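Local coordinates for protein putative Semialdehyde dehydrogenase (Oryza sativa, PDB 2CVO) that probably catalyses the NADPH-dependent reduction of N-acetyl-gamma-glutamyl phosphate to the corresponding semialdehyde, a step of arginine biosynthesis in the plastid, at residues Glu22-Ala27 / Pro47-Lys52; Lys52-Asp57 / Gln74-Leu79; Ile105-Pro110 / His138-Leu143. One frame throughout, in Å; residues are numbered along the deposited sequence.

Overall arrangement
From the N terminus, strand 24-29 leads into helix 34-43 and returns as strand 49-55, and contact 1 (Glu22-Ala27 with Pro47-Lys52) closes that first loop by pairing the two strands. The chain then runs on along strand 49-55, where contact 2 (Lys52-Asp57 with Gln74-Leu79) closes a second loop through helix 64-67. The two share Lys52 and their centres lie about 13 Å apart. Contact 3 (Ile105-Pro110 with His138-Leu143) closes a third loop, joining the C-terminal end of helix 101-107 to the loop and short helix 141-144; its nearest atoms are about 6 Å from contact 2. The three follow in series, none nested or crossed, all within the NAD-binding domain.

Contact 1: Glu22-Ala27 / Pro47-Lys52; sequences EEVRIA and PQFRIK
Val24 and Phe49 pair as a parallel bridge, and four backbone hydrogen bonds tie their strands together. Val24 N gives to Gln48 O and Ile26 N to Arg50 O; in return Arg50 N binds Val24 O, and Lys52 N reaches Ile26 O at 2.8 Å, almost straight at 175°. This alternation is the register of a parallel ladder. The paired strands, joined through helix 34-43, form a beta-alpha-beta unit of the Rossmann-type NAD-binding domain, with 49-55 outermost in its sheet within this chain.

Apolar contacts occupy one face. Val24 CB lies 3.9 Å from Phe49 CD1, the two side chains pointing the same way, and Ile26 CG1 is 4.0 Å from Phe49 CB; Leu43 and Leu347 extend this layer.

Charges occupy the other face. With CG anti to the backbone N (chi1 177°) and the chain extended beyond it, Glu23 reaches across to the 47-52 strand. Lys52 NZ comes in from above the carboxylate plane and donates to Glu23 OE2 at 2.7 Å, a hydrogen-bonded salt bridge, while Glu23 OE1 makes a long 3.9 Å salt bridge to Arg50 NE, at the guanidinium edge. An alanine in place of this glutamate removes the carboxylate and would probably leave Lys52 without its close acidic mate, beside the positive charge of Arg25. Lys52 CG lies 3.4 Å above one face of the Arg25 guanidinium, offset toward its rim.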
# COMPACT_ATOMS: atom_id res chain seq x y z
N GLU A 22 -42.32 -7.99 7.30
CA GLU A 22 -41.92 -7.83 8.69
C GLU A 22 -40.61 -7.09 8.90
O GLU A 22 -39.53 -7.69 8.87
CB GLU A 22 -41.86 -9.19 9.39
CG GLU A 22 -43.02 -9.44 10.33
CD GLU A 22 -43.06 -8.44 11.48
OE1 GLU A 22 -43.14 -7.22 11.20
OE2 GLU A 22 -43.00 -8.88 12.65
N GLU A 23 -40.71 -5.79 9.13
CA GLU A 23 -39.53 -4.96 9.35
C GLU A 23 -39.13 -4.95 10.82
O GLU A 23 -39.98 -4.90 11.71
CB GLU A 23 -39.80 -3.52 8.87
CG GLU A 23 -38.65 -2.55 9.13
CD GLU A 23 -38.80 -1.23 8.39
OE1 GLU A 23 -38.78 -1.24 7.14
OE2 GLU A 23 -38.95 -0.19 9.05
N VAL A 24 -37.82 -5.00 11.07
CA VAL A 24 -37.28 -4.99 12.42
C VAL A 24 -36.58 -3.65 12.63
O VAL A 24 -35.63 -3.32 11.93
CB VAL A 24 -36.24 -6.12 12.61
CG1 VAL A 24 -35.70 -6.10 14.03
CG2 VAL A 24 -36.88 -7.47 12.30
N ARG A 25 -37.06 -2.87 13.60
CA ARG A 25 -36.49 -1.56 13.88
C ARG A 25 -35.20 -1.68 14.68
O ARG A 25 -35.19 -2.17 15.81
CB ARG A 25 -37.52 -0.70 14.63
CG ARG A 25 -38.86 -0.59 13.90
CD ARG A 25 -39.87 0.28 14.65
NE ARG A 25 -39.56 1.71 14.57
CZ ARG A 25 -39.75 2.46 13.49
NH1 ARG A 25 -40.27 1.93 12.39
NH2 ARG A 25 -39.43 3.75 13.51
N ILE A 26 -34.10 -1.22 14.08
CA ILE A 26 -32.78 -1.30 14.70
C ILE A 26 -32.22 -0.00 15.27
O ILE A 26 -32.38 1.07 14.70
CB ILE A 26 -31.73 -1.81 13.68
CG1 ILE A 26 -32.16 -3.16 13.10
CG2 ILE A 26 -30.35 -1.89 14.34
CD1 ILE A 26 -32.34 -4.25 14.12
N ALA A 27 -31.54 -0.13 16.40
CA ALA A 27 -30.90 1.00 17.04
C ALA A 27 -29.41 0.68 17.09
O ALA A 27 -29.03 -0.45 17.39
CB ALA A 27 -31.44 1.19 18.46
N PRO A 47 -32.91 -7.11 4.01
CA PRO A 47 -34.32 -6.90 3.65
C PRO A 47 -35.30 -6.65 4.81
O PRO A 47 -36.41 -6.18 4.58
CB PRO A 47 -34.66 -8.15 2.84
CG PRO A 47 -33.73 -9.19 3.38
CD PRO A 47 -32.44 -8.42 3.53
N GLN A 48 -34.90 -6.96 6.04
CA GLN A 48 -35.77 -6.73 7.18
C GLN A 48 -35.21 -5.73 8.18
O GLN A 48 -35.92 -4.83 8.63
CB GLN A 48 -36.09 -8.05 7.92
CG GLN A 48 -37.11 -8.93 7.20
CD GLN A 48 -36.47 -9.96 6.28
OE1 GLN A 48 -37.13 -10.53 5.41
NE2 GLN A 48 -35.18 -10.22 6.49
N PHE A 49 -33.94 -5.88 8.54
CA PHE A 49 -33.31 -4.97 9.49
C PHE A 49 -33.23 -3.57 8.91
O PHE A 49 -32.71 -3.37 7.81
CB PHE A 49 -31.89 -5.46 9.84
CG PHE A 49 -31.86 -6.74 10.64
CD1 PHE A 49 -33.02 -7.46 10.90
CD2 PHE A 49 -30.65 -7.22 11.14
CE1 PHE A 49 -32.99 -8.64 11.64
CE2 PHE A 49 -30.60 -8.41 11.87
CZ PHE A 49 -31.77 -9.12 12.12
N ARG A 50 -33.76 -2.59 9.65
CA ARG A 50 -33.76 -1.20 9.20
C ARG A 50 -33.39 -0.28 10.35
O ARG A 50 -34.07 -0.23 11.36
CB ARG A 50 -35.14 -0.83 8.65
CG ARG A 50 -35.18 -0.66 7.13
CD ARG A 50 -34.93 0.80 6.72
NE ARG A 50 -36.13 1.62 6.89
CZ ARG A 50 -36.15 2.95 6.80
NH1 ARG A 50 -35.04 3.63 6.54
NH2 ARG A 50 -37.29 3.60 6.96
N ILE A 51 -32.29 0.46 10.18
CA ILE A 51 -31.82 1.38 11.20
C ILE A 51 -32.79 2.54 11.41
O ILE A 51 -33.17 3.23 10.46
CB ILE A 51 -30.44 1.96 10.83
CG1 ILE A 51 -29.41 0.82 10.73
CG2 ILE A 51 -30.00 2.98 11.87
CD1 ILE A 51 -28.05 1.26 10.25
N LYS A 52 -33.18 2.76 12.66
CA LYS A 52 -34.10 3.84 13.00
C LYS A 52 -33.47 4.82 13.98
O LYS A 52 -33.91 5.96 14.09
CB LYS A 52 -35.39 3.27 13.58
CG LYS A 52 -36.33 2.68 12.54
CD LYS A 52 -36.71 3.72 11.49
CE LYS A 52 -37.81 3.22 10.57
NZ LYS A 52 -37.45 1.94 9.92

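Contact 2: Lys52-Asp57 / Gln74-Leu79; sequences KVMTAD and QDLPNL
Met54 reaches from strand 49-55 to the loop 74-79 with its terminal methyl, the part of the side chain that does most of the touching. The chain runs out with CG anti to the carbonyl carbon (chi1 -61°), stays extended through chi2 and turns about the CG-SD bond (chi3 -80°), which brings CE in among Leu76 and Pro77. There Met54 CE lies 3.4 Å from Leu76 CB, tighter than usual van der Waals contact, 3.8 Å from Pro77 CD and 3.3 Å from Pro77 O. The Met54 and Leu76 side chains cross at about a right angle, the methyl meeting the flank of the leucine near its CB.

Leu79 divides its branches between two residues. Its CD2 rests 3.7 Å from Met54 CB, and its CD1 approaches Ala56 CB just as closely. The proline ring does double duty: besides CD at the methionine methyl, Pro77 CG lies beside Lys52 O.

A water joins the two backbones, accepting from Met54 N at 3.1 Å and donating to Asn78 O at 2.8 Å. Close by, Leu79 CA makes a CA-H...O contact to Met54 O at 3.6 Å. Phe64 of helix 64-67 and Val40 of helix 34-43 both touch Met54 and Leu76, placing this cluster between the edge of the Rossmann-type sheet and its helices. Between these two segments, then, the link is apolar packing, one water bridge and one CA-H...O contact; direct backbone bonding is taken up one residue further on, between Met54 and Val80.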
# COMPACT_ATOMS: atom_id res chain seq x y z
N LYS A 52 -33.18 2.76 12.66
CA LYS A 52 -34.10 3.84 13.00
C LYS A 52 -33.47 4.82 13.98
O LYS A 52 -33.91 5.96 14.09
CB LYS A 52 -35.39 3.27 13.58
CG LYS A 52 -36.33 2.68 12.54
CD LYS A 52 -36.71 3.72 11.49
CE LYS A 52 -37.81 3.22 10.57
NZ LYS A 52 -37.45 1.94 9.92
N VAL A 53 -32.44 4.38 14.70
CA VAL A 53 -31.76 5.23 15.67
C VAL A 53 -30.26 5.00 15.69
O VAL A 53 -29.80 3.86 15.73
CB VAL A 53 -32.31 5.00 17.10
CG1 VAL A 53 -31.71 6.01 18.06
CG2 VAL A 53 -33.82 5.09 17.11
N MET A 54 -29.48 6.08 15.66
CA MET A 54 -28.03 5.98 15.71
C MET A 54 -27.51 7.05 16.66
O MET A 54 -27.98 8.19 16.62
CB MET A 54 -27.41 6.19 14.32
CG MET A 54 -27.83 5.17 13.28
SD MET A 54 -26.80 5.24 11.78
CE MET A 54 -27.53 6.63 10.93
N THR A 55 -26.56 6.69 17.51
CA THR A 55 -26.02 7.64 18.47
C THR A 55 -24.51 7.79 18.42
O THR A 55 -23.79 6.85 18.09
CB THR A 55 -26.40 7.25 19.92
OG1 THR A 55 -25.61 6.13 20.33
CG2 THR A 55 -27.87 6.89 20.01
N ALA A 56 -24.05 8.99 18.76
CA ALA A 56 -22.63 9.31 18.79
C ALA A 56 -22.45 10.34 19.91
O ALA A 56 -23.24 11.27 20.03
CB ALA A 56 -22.18 9.90 17.46
N ASP A 57 -21.42 10.15 20.72
CA ASP A 57 -21.16 11.05 21.83
C ASP A 57 -20.70 12.43 21.39
O ASP A 57 -21.49 13.38 21.35
CB ASP A 57 -20.14 10.41 22.79
CG ASP A 57 -20.61 9.06 23.33
OD1 ASP A 57 -19.88 8.46 24.15
OD2 ASP A 57 -21.70 8.60 22.93
N GLN A 74 -27.30 6.88 1.51
CA GLN A 74 -28.23 6.17 2.37
C GLN A 74 -29.14 7.04 3.23
O GLN A 74 -28.69 7.95 3.92
CB GLN A 74 -27.47 5.20 3.28
CG GLN A 74 -26.74 4.13 2.50
CD GLN A 74 -27.68 3.31 1.63
OE1 GLN A 74 -28.46 2.50 2.13
NE2 GLN A 74 -27.62 3.53 0.32
N ASP A 75 -30.44 6.74 3.16
CA ASP A 75 -31.44 7.46 3.93
C ASP A 75 -31.35 6.97 5.37
O ASP A 75 -31.86 5.91 5.71
CB ASP A 75 -32.83 7.18 3.37
CG ASP A 75 -33.93 7.70 4.27
OD1 ASP A 75 -33.85 8.87 4.71
OD2 ASP A 75 -34.89 6.94 4.52
N LEU A 76 -30.68 7.75 6.21
CA LEU A 76 -30.50 7.40 7.61
C LEU A 76 -30.89 8.56 8.51
O LEU A 76 -30.90 9.71 8.08
CB LEU A 76 -29.03 7.04 7.87
CG LEU A 76 -28.47 5.83 7.12
CD1 LEU A 76 -26.96 5.80 7.25
CD2 LEU A 76 -29.09 4.56 7.66
N PRO A 77 -31.22 8.27 9.77
CA PRO A 77 -31.60 9.32 10.71
C PRO A 77 -30.34 10.03 11.17
O PRO A 77 -29.27 9.42 11.24
CB PRO A 77 -32.26 8.54 11.84
CG PRO A 77 -31.44 7.28 11.87
CD PRO A 77 -31.33 6.93 10.40
N ASN A 78 -30.45 11.32 11.48
CA ASN A 78 -29.28 12.07 11.94
C ASN A 78 -28.87 11.54 13.30
O ASN A 78 -29.70 11.00 14.04
CB ASN A 78 -29.61 13.56 12.03
CG ASN A 78 -29.90 14.18 10.68
OD1 ASN A 78 -30.86 13.80 10.00
ND2 ASN A 78 -29.08 15.15 10.28
N LEU A 79 -27.59 11.68 13.62
CA LEU A 79 -27.08 11.21 14.90
C LEU A 79 -27.66 12.01 16.06
O LEU A 79 -27.78 13.23 15.99
CB LEU A 79 -25.55 11.31 14.93
CG LEU A 79 -24.79 10.50 13.88
CD1 LEU A 79 -23.29 10.75 14.04
CD2 LEU A 79 -25.10 9.02 14.03
O HOH W 1 -30.99 8.78 15.17

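Contact 3: Ile105-Pro110 / His138-Leu143; sequences IIKGLP and HRAPEL
Leu143 sends one methyl, CD2, against the C-terminal turn of helix 101-107, where it lies 3.8 Å from both Ile106 CG2 and Lys107 CA. The Ile106 and Leu143 side chains cross at about a right angle, and they meet through these two methyls. Leu143 CG is anti to the backbone N (chi1 -168°), which directs the isobutyl group to Ile106.

The side chain of Lys107 reaches the loop that precedes helix 141-144. Its CG is also anti to the backbone N, and the chain bends at chi3 (-58°), bringing both Lys107 CE and NZ to 3.0 Å from Arg139 O. Glu142 is less closely placed, its OE2 5.3 Å from Lys107 NZ, consistent with no more than a distant attraction between opposite charges.

Behind this first shell, the turn that presents Arg139 and Ala140 is braced from within. Ala140 N donates to His138 ND1 at 3.0 Å, approaching the edge of the imidazole in its plane, while the other ring nitrogen, NE2, is hydrogen-bonded to Gln144. Gln103 of helix 101-107 adds a further tie through Arg139 N. Farther out, Phe122 and Leu164 each touch both Ile106 and Leu143, seating the pair against the core of the Rossmann-type domain. Helix 101-107 is thereby joined to the start of helix 141-144 by a small interface, burying 193 Å², both sides summed. Apolar contact at Ile106 and Leu143 probably does most of the holding, while the ammonium of the exposed Lys107 lies where the partial negative charge of the Arg139 carbonyl would be likely to attract it.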
# COMPACT_ATOMS: atom_id res chain seq x y z
N ILE A 105 -25.23 1.63 30.26
CA ILE A 105 -26.30 1.79 29.27
C ILE A 105 -27.12 0.53 29.03
O ILE A 105 -28.35 0.59 29.02
CB ILE A 105 -25.73 2.28 27.92
CG1 ILE A 105 -25.16 3.69 28.09
CG2 ILE A 105 -26.81 2.24 26.85
CD1 ILE A 105 -24.64 4.32 26.82
N ILE A 106 -26.45 -0.60 28.84
CA ILE A 106 -27.17 -1.84 28.60
C ILE A 106 -27.98 -2.23 29.83
O ILE A 106 -29.13 -2.65 29.72
CB ILE A 106 -26.20 -2.99 28.23
CG1 ILE A 106 -25.49 -2.65 26.91
CG2 ILE A 106 -26.96 -4.30 28.10
CD1 ILE A 106 -24.52 -3.71 26.43
N LYS A 107 -27.38 -2.08 31.01
CA LYS A 107 -28.06 -2.42 32.27
C LYS A 107 -29.37 -1.64 32.40
O LYS A 107 -30.35 -2.14 32.97
CB LYS A 107 -27.16 -2.08 33.47
CG LYS A 107 -27.67 -2.64 34.79
CD LYS A 107 -27.24 -1.78 35.98
CE LYS A 107 -25.73 -1.65 36.08
NZ LYS A 107 -25.32 -0.75 37.20
N GLY A 108 -29.39 -0.43 31.87
CA GLY A 108 -30.58 0.40 31.95
C GLY A 108 -31.48 0.38 30.72
O GLY A 108 -32.29 1.29 30.54
N LEU A 109 -31.34 -0.64 29.87
CA LEU A 109 -32.17 -0.74 28.67
C LEU A 109 -33.45 -1.54 28.91
O LEU A 109 -33.51 -2.37 29.82
CB LEU A 109 -31.37 -1.39 27.54
CG LEU A 109 -30.33 -0.54 26.81
CD1 LEU A 109 -29.49 -1.41 25.89
CD2 LEU A 109 -31.05 0.55 26.01
N PRO A 110 -34.49 -1.30 28.09
CA PRO A 110 -35.77 -2.00 28.21
C PRO A 110 -35.55 -3.51 28.24
O PRO A 110 -34.44 -3.98 27.99
CB PRO A 110 -36.52 -1.55 26.97
CG PRO A 110 -36.04 -0.15 26.80
CD PRO A 110 -34.55 -0.29 27.02
N HIS A 138 -16.30 -4.44 36.92
CA HIS A 138 -17.50 -4.75 36.15
C HIS A 138 -18.69 -4.05 36.81
O HIS A 138 -18.94 -4.22 38.01
CB HIS A 138 -17.71 -6.27 36.14
CG HIS A 138 -18.57 -6.76 35.02
ND1 HIS A 138 -19.87 -6.35 34.85
CD2 HIS A 138 -18.32 -7.63 34.02
CE1 HIS A 138 -20.39 -6.95 33.79
NE2 HIS A 138 -19.46 -7.74 33.27
N ARG A 139 -19.43 -3.27 36.03
CA ARG A 139 -20.57 -2.51 36.55
C ARG A 139 -21.93 -3.17 36.35
O ARG A 139 -22.96 -2.55 36.62
CB ARG A 139 -20.59 -1.12 35.93
CG ARG A 139 -19.28 -0.38 36.07
CD ARG A 139 -19.32 0.94 35.31
NE ARG A 139 -18.02 1.59 35.30
CZ ARG A 139 -17.76 2.72 34.63
NH1 ARG A 139 -18.72 3.31 33.93
NH2 ARG A 139 -16.54 3.24 34.66
N ALA A 140 -21.93 -4.41 35.87
CA ALA A 140 -23.18 -5.14 35.64
C ALA A 140 -22.95 -6.64 35.82
O ALA A 140 -23.28 -7.45 34.94
CB ALA A 140 -23.70 -4.86 34.23
N PRO A 141 -22.39 -7.04 36.98
CA PRO A 141 -22.10 -8.44 37.31
C PRO A 141 -23.30 -9.38 37.20
O PRO A 141 -23.17 -10.52 36.74
CB PRO A 141 -21.56 -8.35 38.74
CG PRO A 141 -22.25 -7.14 39.29
CD PRO A 141 -22.14 -6.17 38.14
N GLU A 142 -24.47 -8.90 37.61
CA GLU A 142 -25.69 -9.70 37.55
C GLU A 142 -26.07 -9.96 36.10
O GLU A 142 -26.40 -11.08 35.72
CB GLU A 142 -26.85 -8.98 38.25
CG GLU A 142 -26.53 -7.58 38.77
CD GLU A 142 -26.06 -6.63 37.68
OE1 GLU A 142 -26.75 -6.48 36.65
OE2 GLU A 142 -24.98 -6.02 37.86
N LEU A 143 -26.01 -8.90 35.30
CA LEU A 143 -26.35 -8.99 33.89
C LEU A 143 -25.37 -9.90 33.16
O LEU A 143 -25.77 -10.65 32.27
CB LEU A 143 -26.34 -7.59 33.26
CG LEU A 143 -26.95 -7.45 31.87
CD1 LEU A 143 -28.38 -7.99 31.86
CD2 LEU A 143 -26.93 -5.98 31.47